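Local atomic coordinates of malonyl CoA-ACP transacylase (Xanthomonas oryzae pv. oryzae, PDB entry 3K89), a protein that probably catalyses transfer of the malonyl group from malonyl-CoA to holo acyl carrier protein, giving malonyl-ACP, the chain-extending building block of fatty acid synthesis. Residues A22-L27 with A300-Y305; A36-G41 with L107-G112; Q85-L90 with P226-V231; Q156-A161 with A176-A181; R208-Q213 with E251-P256. All blocks are in the same frame, centred on the assembly; numbering follows the deposited sequence.

Contact 1: A22-L27 with A300-Y305; sequences AELSEL and ATPADY
Pro-302 sits against three side chains of 22-27, and most of what joins this short helix to the start of helix 302-311 is apolar. Glu-23 comes in at about a right angle to the proline ring and touches it with its stem, CB lying 3.6 Å from Pro-302 CD. Leu-27 arrives from one turn further on, its CD1 4.0 Å from Pro-302 CB. Between them Leu-24 splits its two methyls. Leu-24 CD2 lies over Pro-302 CA and comes 4.2 Å from Tyr-305 CB, while its CD1 lies 3.5 Å from Ala-300 O, just before the cap. With CG anti to its carbonyl carbon (chi1 -81°), the leucine extends across the gap.

The polar link is made through water. One molecule accepts from Leu-24 N at 3.0 Å and donates to Ala-300 O at 2.8 Å, so the backbones are joined without touching. Within 300-305, Thr-301 is the N-cap: its OG1 donates to Asp-304 OD2 (2.9 Å), met from above the carboxylate plane, and takes a weak bond from Asp-304 N. Pro-302 is thus the first residue after the cap.

Helix 61-81 packs against both partners through Leu-78, which touches Leu-24 and Tyr-305; the Tyr-305 hydroxyl bonds Gln-82 just beyond that helix, and Leu-24 also packs on Ile-31 of helix 30-42.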
# COMPACT_ATOMS: atom_id res chain seq x y z
N ALA A 22 -4.45 6.79 17.33
CA ALA A 22 -5.04 7.58 18.41
C ALA A 22 -4.03 7.79 19.54
O ALA A 22 -3.88 8.91 20.06
CB ALA A 22 -6.31 6.93 18.94
N GLU A 23 -3.32 6.72 19.91
CA GLU A 23 -2.48 6.76 21.09
C GLU A 23 -1.21 7.54 20.84
O GLU A 23 -0.75 8.29 21.71
CB GLU A 23 -2.19 5.34 21.59
CG GLU A 23 -3.46 4.69 22.14
CD GLU A 23 -3.35 3.18 22.24
OE1 GLU A 23 -2.84 2.53 21.29
OE2 GLU A 23 -3.82 2.65 23.27
N LEU A 24 -0.65 7.40 19.64
CA LEU A 24 0.48 8.25 19.27
C LEU A 24 0.10 9.72 19.21
O LEU A 24 0.89 10.58 19.60
CB LEU A 24 1.09 7.81 17.94
CG LEU A 24 2.04 6.62 18.04
CD1 LEU A 24 2.35 6.11 16.63
CD2 LEU A 24 3.32 6.96 18.83
N SER A 25 -1.10 10.02 18.70
CA SER A 25 -1.57 11.40 18.59
C SER A 25 -1.65 12.08 19.96
O SER A 25 -1.31 13.25 20.10
CB SER A 25 -2.94 11.44 17.91
OG SER A 25 -3.45 12.76 17.82
N GLU A 26 -2.08 11.33 20.97
CA GLU A 26 -2.14 11.87 22.34
C GLU A 26 -0.78 12.35 22.84
O GLU A 26 -0.69 13.30 23.63
CB GLU A 26 -2.69 10.80 23.28
CG GLU A 26 -4.17 10.60 23.11
CD GLU A 26 -4.76 9.68 24.17
OE1 GLU A 26 -4.00 9.18 25.03
OE2 GLU A 26 -5.99 9.46 24.12
N LEU A 27 0.28 11.69 22.39
CA LEU A 27 1.64 12.04 22.78
C LEU A 27 2.29 13.11 21.90
O LEU A 27 3.25 13.77 22.33
CB LEU A 27 2.52 10.79 22.80
CG LEU A 27 2.04 9.63 23.68
CD1 LEU A 27 2.91 8.40 23.45
CD2 LEU A 27 2.02 10.00 25.17
N ALA A 300 3.16 1.66 14.50
CA ALA A 300 1.78 2.16 14.62
C ALA A 300 1.32 2.60 16.02
O ALA A 300 0.31 3.27 16.14
CB ALA A 300 0.79 1.10 14.07
N THR A 301 2.04 2.20 17.06
CA THR A 301 1.57 2.35 18.44
C THR A 301 2.71 2.86 19.31
O THR A 301 3.88 2.65 18.97
CB THR A 301 1.13 0.99 19.02
OG1 THR A 301 2.28 0.14 19.09
CG2 THR A 301 0.06 0.32 18.17
N PRO A 302 2.39 3.48 20.46
CA PRO A 302 3.46 4.00 21.33
C PRO A 302 4.54 2.97 21.68
O PRO A 302 5.74 3.27 21.58
CB PRO A 302 2.70 4.46 22.57
CG PRO A 302 1.38 4.91 22.01
CD PRO A 302 1.06 3.89 20.94
N ALA A 303 4.15 1.75 22.05
CA ALA A 303 5.16 0.78 22.46
C ALA A 303 6.02 0.28 21.30
O ALA A 303 7.22 0.04 21.47
CB ALA A 303 4.51 -0.40 23.21
N ASP A 304 5.41 0.09 20.13
CA ASP A 304 6.18 -0.40 18.99
C ASP A 304 7.09 0.70 18.46
O ASP A 304 8.24 0.45 18.12
CB ASP A 304 5.23 -0.89 17.89
CG ASP A 304 4.50 -2.16 18.28
OD1 ASP A 304 5.09 -3.03 18.95
OD2 ASP A 304 3.30 -2.29 17.91
N TYR A 305 6.56 1.92 18.41
CA TYR A 305 7.35 3.09 18.03
C TYR A 305 8.56 3.27 18.94
O TYR A 305 9.70 3.37 18.46
CB TYR A 305 6.47 4.34 17.99
CG TYR A 305 7.24 5.57 17.63
CD1 TYR A 305 7.45 5.91 16.29
CD2 TYR A 305 7.82 6.36 18.61
CE1 TYR A 305 8.20 7.02 15.95
CE2 TYR A 305 8.57 7.47 18.28
CZ TYR A 305 8.76 7.80 16.95
OH TYR A 305 9.51 8.90 16.61
O HOH W 1 -1.03 4.91 17.96

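Contact 2: A36-G41 with L107-G112; sequences AEASEG and LSLHDG
Gly-41 lies against His-110 so closely that their CA atoms are only 4.4 Å apart. Gly-41 CA makes a CA-H...O contact of 3.4 Å with His-110 O, and the same carbon stands over one face of the His-110 imidazole, 3.7 Å from the ring centroid and 13° off the normal, a CH-pi contact. Having no side chain, Gly-41 meets the carbonyl directly with its CA. The ring is in place because His-110 CG is anti to the backbone N (chi1 -177°), which swings it over the glycine; a weak bond from ND1 to Asp-111 OD1 meets its edge. Deeper in, Ala-38 CB rests on Leu-109 CD1 at 3.9 Å, both also touching helix 61-81.

This is helix-to-helix packing at an N-terminus: Ser-108 caps helix 109-126, its OG accepting from Asp-111 N at 3.0 Å, and the capped first turn leans on the last turns of helix 30-42.

The rim is more open to solvent, though Glu-37 still lies close over Leu-109, running out extended with its CD 3.7 Å from Leu-109 CD2. A water donates to Glu-37 OE2 (2.7 Å) and accepts from His-110 N, serving an amide of the helix's first turn, while OE1 forms a salt bridge with Arg-77. The loose member is Glu-40, which touches the imidazole only lightly, CB lying 4.2 Å from His-110 CD2.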
# COMPACT_ATOMS: atom_id res chain seq x y z
N ALA A 36 -4.47 17.34 9.29
CA ALA A 36 -5.15 18.56 8.86
C ALA A 36 -4.61 19.03 7.51
O ALA A 36 -5.38 19.42 6.64
CB ALA A 36 -5.00 19.64 9.93
N GLU A 37 -3.30 18.94 7.34
CA GLU A 37 -2.64 19.32 6.08
C GLU A 37 -3.09 18.41 4.93
O GLU A 37 -3.46 18.88 3.86
CB GLU A 37 -1.13 19.25 6.29
CG GLU A 37 -0.27 19.65 5.09
CD GLU A 37 1.22 19.60 5.39
OE1 GLU A 37 1.59 19.72 6.58
OE2 GLU A 37 2.01 19.46 4.41
N ALA A 38 -3.12 17.11 5.20
CA ALA A 38 -3.58 16.15 4.21
C ALA A 38 -5.05 16.39 3.88
O ALA A 38 -5.44 16.31 2.70
CB ALA A 38 -3.36 14.71 4.74
N SER A 39 -5.85 16.71 4.90
CA SER A 39 -7.30 16.90 4.73
C SER A 39 -7.62 18.05 3.79
O SER A 39 -8.58 17.97 3.01
CB SER A 39 -7.97 17.15 6.09
OG SER A 39 -7.95 15.97 6.87
N GLU A 40 -6.82 19.10 3.84
CA GLU A 40 -6.96 20.21 2.88
C GLU A 40 -6.83 19.76 1.43
O GLU A 40 -7.59 20.21 0.56
CB GLU A 40 -5.98 21.35 3.21
CG GLU A 40 -6.36 22.12 4.48
CD GLU A 40 -7.82 22.61 4.45
OE1 GLU A 40 -8.22 23.27 3.46
OE2 GLU A 40 -8.56 22.33 5.42
N GLY A 41 -5.91 18.84 1.17
CA GLY A 41 -5.73 18.29 -0.17
C GLY A 41 -6.86 17.34 -0.52
O GLY A 41 -7.37 17.36 -1.66
N LEU A 107 6.28 14.42 -3.92
CA LEU A 107 5.02 15.14 -3.89
C LEU A 107 4.83 15.82 -2.54
O LEU A 107 5.19 15.25 -1.51
CB LEU A 107 3.85 14.17 -4.08
CG LEU A 107 3.69 13.56 -5.48
CD1 LEU A 107 2.61 12.48 -5.40
CD2 LEU A 107 3.31 14.61 -6.51
N SER A 108 4.23 17.00 -2.53
CA SER A 108 3.76 17.59 -1.26
C SER A 108 2.69 16.70 -0.63
O SER A 108 2.02 15.94 -1.33
CB SER A 108 3.20 18.99 -1.49
OG SER A 108 1.98 18.92 -2.23
N LEU A 109 2.52 16.81 0.69
CA LEU A 109 1.45 16.05 1.35
C LEU A 109 0.07 16.45 0.82
O LEU A 109 -0.79 15.60 0.56
CB LEU A 109 1.54 16.22 2.88
CG LEU A 109 0.39 15.62 3.70
CD1 LEU A 109 0.24 14.12 3.47
CD2 LEU A 109 0.65 15.97 5.17
N HIS A 110 -0.12 17.75 0.61
CA HIS A 110 -1.38 18.28 0.04
C HIS A 110 -1.71 17.58 -1.30
O HIS A 110 -2.82 17.07 -1.49
CB HIS A 110 -1.22 19.78 -0.21
CG HIS A 110 -2.46 20.44 -0.74
ND1 HIS A 110 -2.81 20.42 -2.07
CD2 HIS A 110 -3.43 21.15 -0.11
CE1 HIS A 110 -3.94 21.09 -2.24
NE2 HIS A 110 -4.33 21.54 -1.07
N ASP A 111 -0.74 17.61 -2.21
CA ASP A 111 -0.92 17.00 -3.54
C ASP A 111 -1.08 15.49 -3.47
O ASP A 111 -1.88 14.93 -4.20
CB ASP A 111 0.25 17.34 -4.45
CG ASP A 111 0.21 18.76 -4.97
OD1 ASP A 111 -0.82 19.46 -4.79
OD2 ASP A 111 1.20 19.16 -5.59
N GLY A 112 -0.31 14.84 -2.60
CA GLY A 112 -0.43 13.39 -2.45
C GLY A 112 -1.82 12.99 -2.00
O GLY A 112 -2.42 12.04 -2.56
O HOH W 2 1.53 19.85 1.75

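Contact 3: Q85-L90 with P226-V231; sequences QRPALL and PQIPVV
Leu-90 and Val-230 face each other in a single parallel beta bridge, which lays the loop 226-231 along strand 86-92, a member of the parallel sheet of the larger part of the acyltransferase fold. Two backbone bonds make it. Leu-90 N donates to Pro-229 O at 3.0 Å, and Leu-90 O accepts from Val-231 N at 2.9 Å, each carbonyl being met nearly head-on (165° and 163° at the oxygen). Val-230 CA adds a CA-H...O contact of 3.4 Å to that same Leu-90 O.

Around this backbone core come the side chains. Ile-228 points into the other segment: its CG2 methyl, anti to the backbone N, sits 3.5 Å from Ala-88 O and 3.7 Å from Leu-90 CG, the Leu-90 and Ile-228 side chains crossing at about a right angle. Pro-229 meets Leu-89 in a similar crossing, its CB 3.8 Å from Leu-89 CD2.

What sets these groups is the sheet behind. Leu-89 and Ala-88 are hydrogen-bonded to Phe-8 and Leu-6 of strand 6-10, and Leu-90 is backed by Ala-100 and Ala-103 of helix 95-103. Strand 86-92 leads to Ser-94, the predicted nucleophile, in a Gly-X-Ser-X-Gly sequence consistent with a nucleophile elbow, so the bridge lies on the strand shortly before that turn.

At the outer end Arg-86 lays NH1 beside the Ile-228 CD1 methyl, while a water donates to Gln-227 O at 2.8 Å and accepts a weak bond from Arg-86 NH2.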
# COMPACT_ATOMS: atom_id res chain seq x y z
N GLN A 85 16.91 7.04 12.78
CA GLN A 85 17.80 6.82 11.64
C GLN A 85 17.03 7.05 10.32
O GLN A 85 15.90 6.60 10.18
CB GLN A 85 18.38 5.41 11.68
CG GLN A 85 19.41 5.18 12.82
CD GLN A 85 19.85 3.72 12.98
OE1 GLN A 85 20.72 3.42 13.82
NE2 GLN A 85 19.26 2.81 12.20
N ARG A 86 17.65 7.78 9.38
CA ARG A 86 17.07 7.93 8.04
C ARG A 86 17.23 6.67 7.20
O ARG A 86 18.36 6.17 7.03
CB ARG A 86 17.69 9.13 7.31
CG ARG A 86 16.76 10.31 7.14
CD ARG A 86 17.51 11.55 6.67
NE ARG A 86 18.40 11.29 5.53
CZ ARG A 86 18.04 11.30 4.25
NH1 ARG A 86 16.78 11.54 3.91
NH2 ARG A 86 18.93 11.06 3.30
N PRO A 87 16.12 6.15 6.64
CA PRO A 87 16.24 4.98 5.79
C PRO A 87 16.96 5.28 4.47
O PRO A 87 16.89 6.42 3.98
CB PRO A 87 14.77 4.56 5.55
CG PRO A 87 14.00 5.84 5.67
CD PRO A 87 14.73 6.64 6.74
N ALA A 88 17.62 4.27 3.92
CA ALA A 88 18.33 4.40 2.66
C ALA A 88 17.41 4.14 1.48
O ALA A 88 17.69 4.59 0.36
CB ALA A 88 19.52 3.45 2.61
N LEU A 89 16.32 3.41 1.72
CA LEU A 89 15.34 3.09 0.68
C LEU A 89 13.93 3.08 1.26
O LEU A 89 13.76 2.84 2.45
CB LEU A 89 15.63 1.72 0.08
CG LEU A 89 16.93 1.54 -0.71
CD1 LEU A 89 17.22 0.07 -0.95
CD2 LEU A 89 16.90 2.31 -2.03
N LEU A 90 12.94 3.34 0.39
CA LEU A 90 11.52 3.30 0.75
C LEU A 90 10.75 2.40 -0.22
O LEU A 90 11.19 2.16 -1.35
CB LEU A 90 10.91 4.70 0.64
CG LEU A 90 11.63 5.86 1.32
CD1 LEU A 90 10.90 7.17 0.99
CD2 LEU A 90 11.66 5.68 2.82
N PRO A 226 13.40 12.68 -5.92
CA PRO A 226 13.30 12.01 -4.61
C PRO A 226 14.56 12.18 -3.78
O PRO A 226 15.68 12.06 -4.30
CB PRO A 226 13.08 10.53 -4.97
CG PRO A 226 13.63 10.39 -6.36
CD PRO A 226 13.37 11.72 -7.04
N GLN A 227 14.37 12.41 -2.49
CA GLN A 227 15.47 12.52 -1.53
C GLN A 227 15.94 11.16 -1.03
O GLN A 227 17.07 11.02 -0.51
CB GLN A 227 15.03 13.38 -0.36
CG GLN A 227 14.81 14.83 -0.77
CD GLN A 227 13.77 15.53 0.10
OE1 GLN A 227 13.42 15.06 1.19
NE2 GLN A 227 13.26 16.66 -0.40
N ILE A 228 15.06 10.16 -1.18
CA ILE A 228 15.37 8.77 -0.85
C ILE A 228 14.71 7.94 -1.95
O ILE A 228 13.57 8.22 -2.30
CB ILE A 228 14.76 8.33 0.54
CG1 ILE A 228 15.17 9.30 1.66
CG2 ILE A 228 15.18 6.90 0.89
CD1 ILE A 228 14.43 9.09 3.01
N PRO A 229 15.43 6.95 -2.51
CA PRO A 229 14.84 6.22 -3.64
C PRO A 229 13.66 5.36 -3.20
O PRO A 229 13.67 4.80 -2.09
CB PRO A 229 15.98 5.34 -4.16
CG PRO A 229 17.25 5.95 -3.55
CD PRO A 229 16.81 6.50 -2.25
N VAL A 230 12.68 5.25 -4.09
CA VAL A 230 11.49 4.43 -3.87
C VAL A 230 11.48 3.21 -4.80
O VAL A 230 11.46 3.34 -6.04
CB VAL A 230 10.20 5.28 -4.05
CG1 VAL A 230 8.96 4.44 -3.80
CG2 VAL A 230 10.22 6.47 -3.10
N VAL A 231 11.53 2.03 -4.19
CA VAL A 231 11.37 0.78 -4.93
C VAL A 231 9.88 0.59 -5.25
O VAL A 231 9.07 0.46 -4.32
CB VAL A 231 11.91 -0.41 -4.12
CG1 VAL A 231 11.71 -1.70 -4.88
CG2 VAL A 231 13.38 -0.19 -3.78
O HOH W 3 18.91 9.20 0.55

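Contact 4: Q156-A161 with A176-A181; sequences QVVVPA and AAVDRA
In the small ferredoxin-like subdomain, whose four main strands run in the order 193-195, 132-138, 168-172, 158-165, Val-158 and Ala-177 join the strand 158-165 to the helix 175-187 that packs on one side of the sheet. The axes of segments 158-161 and 176-181 pass 8.3 Å apart at 80°. Val-158 CB rests 3.7 Å from Ala-177 CB; its CG2, anti to the backbone N, reaches between Val-178 and Ala-181, ending 3.9 Å from Val-178 CG2. That leaves CG1 in the crowded position between backbone N and carbonyl carbon (chi1 56°), near Ala-177 O. Cys-149 of helix 142-152 also touches Val-158.

In the loop just before the strand, the chemistry turns polar. Arg-180 grips Gln-156 OE1 end-on, NH1 and NH2 both donating at 2.9 Å to this one oxygen. The amide and guanidinium are nearly coplanar, 24° apart; NH2 uses a lone pair, NH1 approaches nearly in line with the carbonyl. Arg-180 NE bonds Ala-152 O at the end of helix 142-152.

Two donors on one oxygen tether the amide by its carbonyl end, and the arginine's positive charge is probably eased by the carbonyl oxygens around it, which join the loop before the strand to both helices.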
# COMPACT_ATOMS: atom_id res chain seq x y z
N GLN A 156 -14.20 -13.20 -18.93
CA GLN A 156 -14.09 -12.17 -17.90
C GLN A 156 -12.64 -12.10 -17.42
O GLN A 156 -11.76 -12.71 -18.03
CB GLN A 156 -15.05 -12.47 -16.75
CG GLN A 156 -16.52 -12.34 -17.16
CD GLN A 156 -17.47 -12.74 -16.05
OE1 GLN A 156 -17.37 -13.83 -15.51
NE2 GLN A 156 -18.39 -11.85 -15.70
N VAL A 157 -12.40 -11.35 -16.35
CA VAL A 157 -11.04 -11.13 -15.86
C VAL A 157 -10.87 -11.69 -14.46
O VAL A 157 -11.64 -11.38 -13.55
CB VAL A 157 -10.68 -9.61 -15.88
CG1 VAL A 157 -9.36 -9.35 -15.12
CG2 VAL A 157 -10.60 -9.11 -17.33
N VAL A 158 -9.88 -12.56 -14.29
CA VAL A 158 -9.40 -12.92 -12.95
C VAL A 158 -7.91 -13.18 -13.04
O VAL A 158 -7.45 -14.00 -13.85
CB VAL A 158 -10.18 -14.12 -12.30
CG1 VAL A 158 -10.15 -15.37 -13.19
CG2 VAL A 158 -9.66 -14.42 -10.89
N VAL A 159 -7.15 -12.44 -12.24
CA VAL A 159 -5.70 -12.45 -12.34
C VAL A 159 -5.09 -12.30 -10.95
O VAL A 159 -5.76 -11.81 -10.04
CB VAL A 159 -5.16 -11.27 -13.24
CG1 VAL A 159 -5.56 -11.43 -14.72
CG2 VAL A 159 -5.57 -9.89 -12.69
N PRO A 160 -3.82 -12.72 -10.78
CA PRO A 160 -3.09 -12.31 -9.57
C PRO A 160 -3.04 -10.78 -9.49
O PRO A 160 -2.71 -10.11 -10.49
CB PRO A 160 -1.69 -12.91 -9.78
CG PRO A 160 -1.60 -13.25 -11.22
CD PRO A 160 -3.01 -13.57 -11.67
N ALA A 161 -3.40 -10.25 -8.33
CA ALA A 161 -3.41 -8.80 -8.10
C ALA A 161 -2.32 -8.38 -7.11
O ALA A 161 -1.79 -7.27 -7.20
CB ALA A 161 -4.79 -8.36 -7.60
N ALA A 176 -17.66 -12.73 -10.73
CA ALA A 176 -18.04 -14.10 -11.14
C ALA A 176 -16.79 -14.93 -11.43
O ALA A 176 -16.74 -16.10 -11.10
CB ALA A 176 -18.93 -14.07 -12.36
N ALA A 177 -15.78 -14.28 -11.99
CA ALA A 177 -14.54 -14.97 -12.33
C ALA A 177 -13.69 -15.30 -11.11
O ALA A 177 -13.07 -16.36 -11.06
CB ALA A 177 -13.73 -14.16 -13.36
N VAL A 178 -13.66 -14.40 -10.12
CA VAL A 178 -12.99 -14.67 -8.86
C VAL A 178 -13.70 -15.86 -8.19
O VAL A 178 -13.05 -16.79 -7.70
CB VAL A 178 -12.95 -13.40 -7.94
CG1 VAL A 178 -12.44 -13.74 -6.55
CG2 VAL A 178 -12.07 -12.33 -8.60
N ASP A 179 -15.03 -15.86 -8.21
CA ASP A 179 -15.78 -16.96 -7.61
C ASP A 179 -15.50 -18.28 -8.34
O ASP A 179 -15.33 -19.31 -7.68
CB ASP A 179 -17.28 -16.67 -7.53
CG ASP A 179 -17.64 -15.79 -6.34
OD1 ASP A 179 -16.82 -15.66 -5.40
OD2 ASP A 179 -18.76 -15.24 -6.33
N ARG A 180 -15.43 -18.25 -9.67
CA ARG A 180 -15.04 -19.45 -10.43
C ARG A 180 -13.63 -19.93 -10.05
O ARG A 180 -13.41 -21.13 -9.85
CB ARG A 180 -15.16 -19.25 -11.93
CG ARG A 180 -16.60 -19.16 -12.46
CD ARG A 180 -16.62 -19.20 -13.98
NE ARG A 180 -15.84 -18.15 -14.63
CZ ARG A 180 -16.33 -16.96 -14.98
NH1 ARG A 180 -17.60 -16.65 -14.71
NH2 ARG A 180 -15.55 -16.08 -15.59
N ALA A 181 -12.68 -19.00 -9.90
CA ALA A 181 -11.33 -19.37 -9.48
C ALA A 181 -11.34 -20.03 -8.10
O ALA A 181 -10.63 -21.02 -7.88
CB ALA A 181 -10.40 -18.16 -9.51

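Contact 5: R208-Q213 with E251-P256; sequences RDAANQ and EQLYLP
The first turn of helix 208-219 meets the end of helix 242-254 with Arg-208 CA 5.5 Å from Tyr-254 CA and Ala-211 CA 5.9 Å from Leu-253 CA. Arg-208 and Tyr-254 then run side by side. Arg-208 CD stands over the centre of the Tyr-254 ring, 3.5 Å from its centroid, a CH-pi contact, and beyond it the guanidinium lies flat on the ring with planes 9° apart and centres 4.5 Å apart. Tyr-254 CG falls between its own backbone N and carbonyl carbon (chi1 61°), which folds the ring back so that Glu-251 O lies over its opposite face. Ala-211 CB meets the ring edge, 3.6 Å from Tyr-254 CD1.

Inward, Leu-253 presses CD2 against the helix backbone, 3.5 Å from Ala-211 N. The residue before it, Gln-252, accepts through O from His-203 ND1 and donates through NE2 to Ser-94 O, which places this helix end beside the two predicted active-site residues.

Arg-208 NH1 donates to Asn-212 OD1 at 2.8 Å, from above the amide's carbonyl plane. The flat stack is consistent with a cation-pi contribution, the arginine's charge facing the ring while an amide oxygen takes one N-H.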
# COMPACT_ATOMS: atom_id res chain seq x y z
N ARG A 208 -7.62 -0.55 -16.18
CA ARG A 208 -6.79 0.03 -17.25
C ARG A 208 -7.17 1.47 -17.60
O ARG A 208 -6.29 2.32 -17.75
CB ARG A 208 -6.77 -0.87 -18.50
CG ARG A 208 -5.87 -0.39 -19.62
CD ARG A 208 -4.41 -0.45 -19.21
NE ARG A 208 -3.55 0.19 -20.21
CZ ARG A 208 -3.29 1.49 -20.26
NH1 ARG A 208 -3.81 2.32 -19.37
NH2 ARG A 208 -2.50 1.97 -21.22
N ASP A 209 -8.46 1.75 -17.72
CA ASP A 209 -8.93 3.09 -18.04
C ASP A 209 -8.75 4.07 -16.87
O ASP A 209 -8.37 5.23 -17.09
CB ASP A 209 -10.37 3.06 -18.53
CG ASP A 209 -10.52 2.40 -19.88
OD1 ASP A 209 -9.59 2.52 -20.72
OD2 ASP A 209 -11.57 1.76 -20.12
N ALA A 210 -9.00 3.59 -15.66
CA ALA A 210 -8.75 4.40 -14.45
C ALA A 210 -7.29 4.83 -14.39
O ALA A 210 -6.98 5.95 -13.96
CB ALA A 210 -9.12 3.64 -13.19
N ALA A 211 -6.40 3.95 -14.85
CA ALA A 211 -4.95 4.24 -14.90
C ALA A 211 -4.63 5.42 -15.81
O ALA A 211 -3.76 6.24 -15.50
CB ALA A 211 -4.16 3.00 -15.31
N ASN A 212 -5.32 5.50 -16.95
CA ASN A 212 -5.15 6.67 -17.83
C ASN A 212 -5.65 7.96 -17.19
O ASN A 212 -4.98 9.00 -17.30
CB ASN A 212 -5.79 6.41 -19.19
CG ASN A 212 -5.05 5.33 -19.96
OD1 ASN A 212 -3.85 5.11 -19.76
ND2 ASN A 212 -5.77 4.62 -20.84
N GLN A 213 -6.77 7.88 -16.49
CA GLN A 213 -7.30 9.03 -15.76
C GLN A 213 -6.30 9.48 -14.70
O GLN A 213 -6.04 10.67 -14.55
CB GLN A 213 -8.62 8.69 -15.09
CG GLN A 213 -9.76 8.43 -16.05
CD GLN A 213 -10.99 8.00 -15.31
OE1 GLN A 213 -11.08 6.86 -14.83
NE2 GLN A 213 -11.94 8.91 -15.16
N GLU A 251 1.16 2.14 -14.58
CA GLU A 251 1.24 0.70 -14.73
C GLU A 251 0.89 -0.03 -13.44
O GLU A 251 0.26 -1.09 -13.49
CB GLU A 251 2.62 0.28 -15.20
CG GLU A 251 2.93 0.76 -16.59
CD GLU A 251 4.39 0.51 -16.95
OE1 GLU A 251 5.16 -0.01 -16.12
OE2 GLU A 251 4.78 0.86 -18.08
N GLN A 252 1.31 0.53 -12.29
CA GLN A 252 0.99 -0.06 -11.00
C GLN A 252 -0.50 -0.40 -10.88
O GLN A 252 -0.86 -1.43 -10.30
CB GLN A 252 1.37 0.89 -9.85
CG GLN A 252 1.38 0.22 -8.48
CD GLN A 252 0.86 1.11 -7.38
OE1 GLN A 252 -0.23 1.66 -7.48
NE2 GLN A 252 1.63 1.23 -6.28
N LEU A 253 -1.37 0.48 -11.39
CA LEU A 253 -2.79 0.37 -11.07
C LEU A 253 -3.45 -0.88 -11.65
O LEU A 253 -4.40 -1.42 -11.05
CB LEU A 253 -3.53 1.62 -11.55
CG LEU A 253 -4.83 1.90 -10.80
CD1 LEU A 253 -4.57 2.39 -9.40
CD2 LEU A 253 -5.70 2.89 -11.55
N TYR A 254 -2.96 -1.33 -12.80
CA TYR A 254 -3.61 -2.45 -13.51
C TYR A 254 -2.75 -3.70 -13.58
O TYR A 254 -3.17 -4.72 -14.15
CB TYR A 254 -4.08 -2.04 -14.92
CG TYR A 254 -3.01 -1.56 -15.87
CD1 TYR A 254 -2.71 -0.21 -15.98
CD2 TYR A 254 -2.31 -2.46 -16.68
CE1 TYR A 254 -1.74 0.26 -16.87
CE2 TYR A 254 -1.33 -2.01 -17.58
CZ TYR A 254 -1.06 -0.65 -17.67
OH TYR A 254 -0.09 -0.18 -18.54
N LEU A 255 -1.56 -3.63 -13.00
CA LEU A 255 -0.65 -4.77 -12.94
C LEU A 255 -0.43 -5.22 -11.49
O LEU A 255 -0.67 -4.46 -10.56
CB LEU A 255 0.67 -4.43 -13.63
CG LEU A 255 0.56 -4.24 -15.15
CD1 LEU A 255 1.86 -3.74 -15.73
CD2 LEU A 255 0.12 -5.54 -15.85
N PRO A 256 0.01 -6.48 -11.28
CA PRO A 256 0.14 -7.00 -9.93
C PRO A 256 1.17 -6.27 -9.08
O PRO A 256 2.22 -5.88 -9.58
CB PRO A 256 0.54 -8.47 -10.11
CG PRO A 256 0.66 -8.72 -11.53
CD PRO A 256 0.20 -7.52 -12.32

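Overall arrangement
Contacts 3 and 5 are the buried ones; contact 5 comes closest to the predicted catalytic residues, and contact 3 lies on the strand leading to Ser-94. Contacts 1, 2 and 4 are partly exposed. Contact 1 lies on the far side of the chain's centre from contacts 4 and 5. Contacts 1 and 2 both draw on helix 61-81 for their inner faces, and each pairs an N-capped helix with a second helix across a water bridge. Contact 3 alone is bound by backbone bonds; contact 4 joins a valine-alanine packing to an arginine that gives two bonds to one amide oxygen; contact 5 has a flat stack. Contacts 4 and 5 touch, Pro-160 O lying 3.7 Å from Pro-256 CB, where the chain leaving helix 242-254 enters the mixed sheet beside strand 158-165.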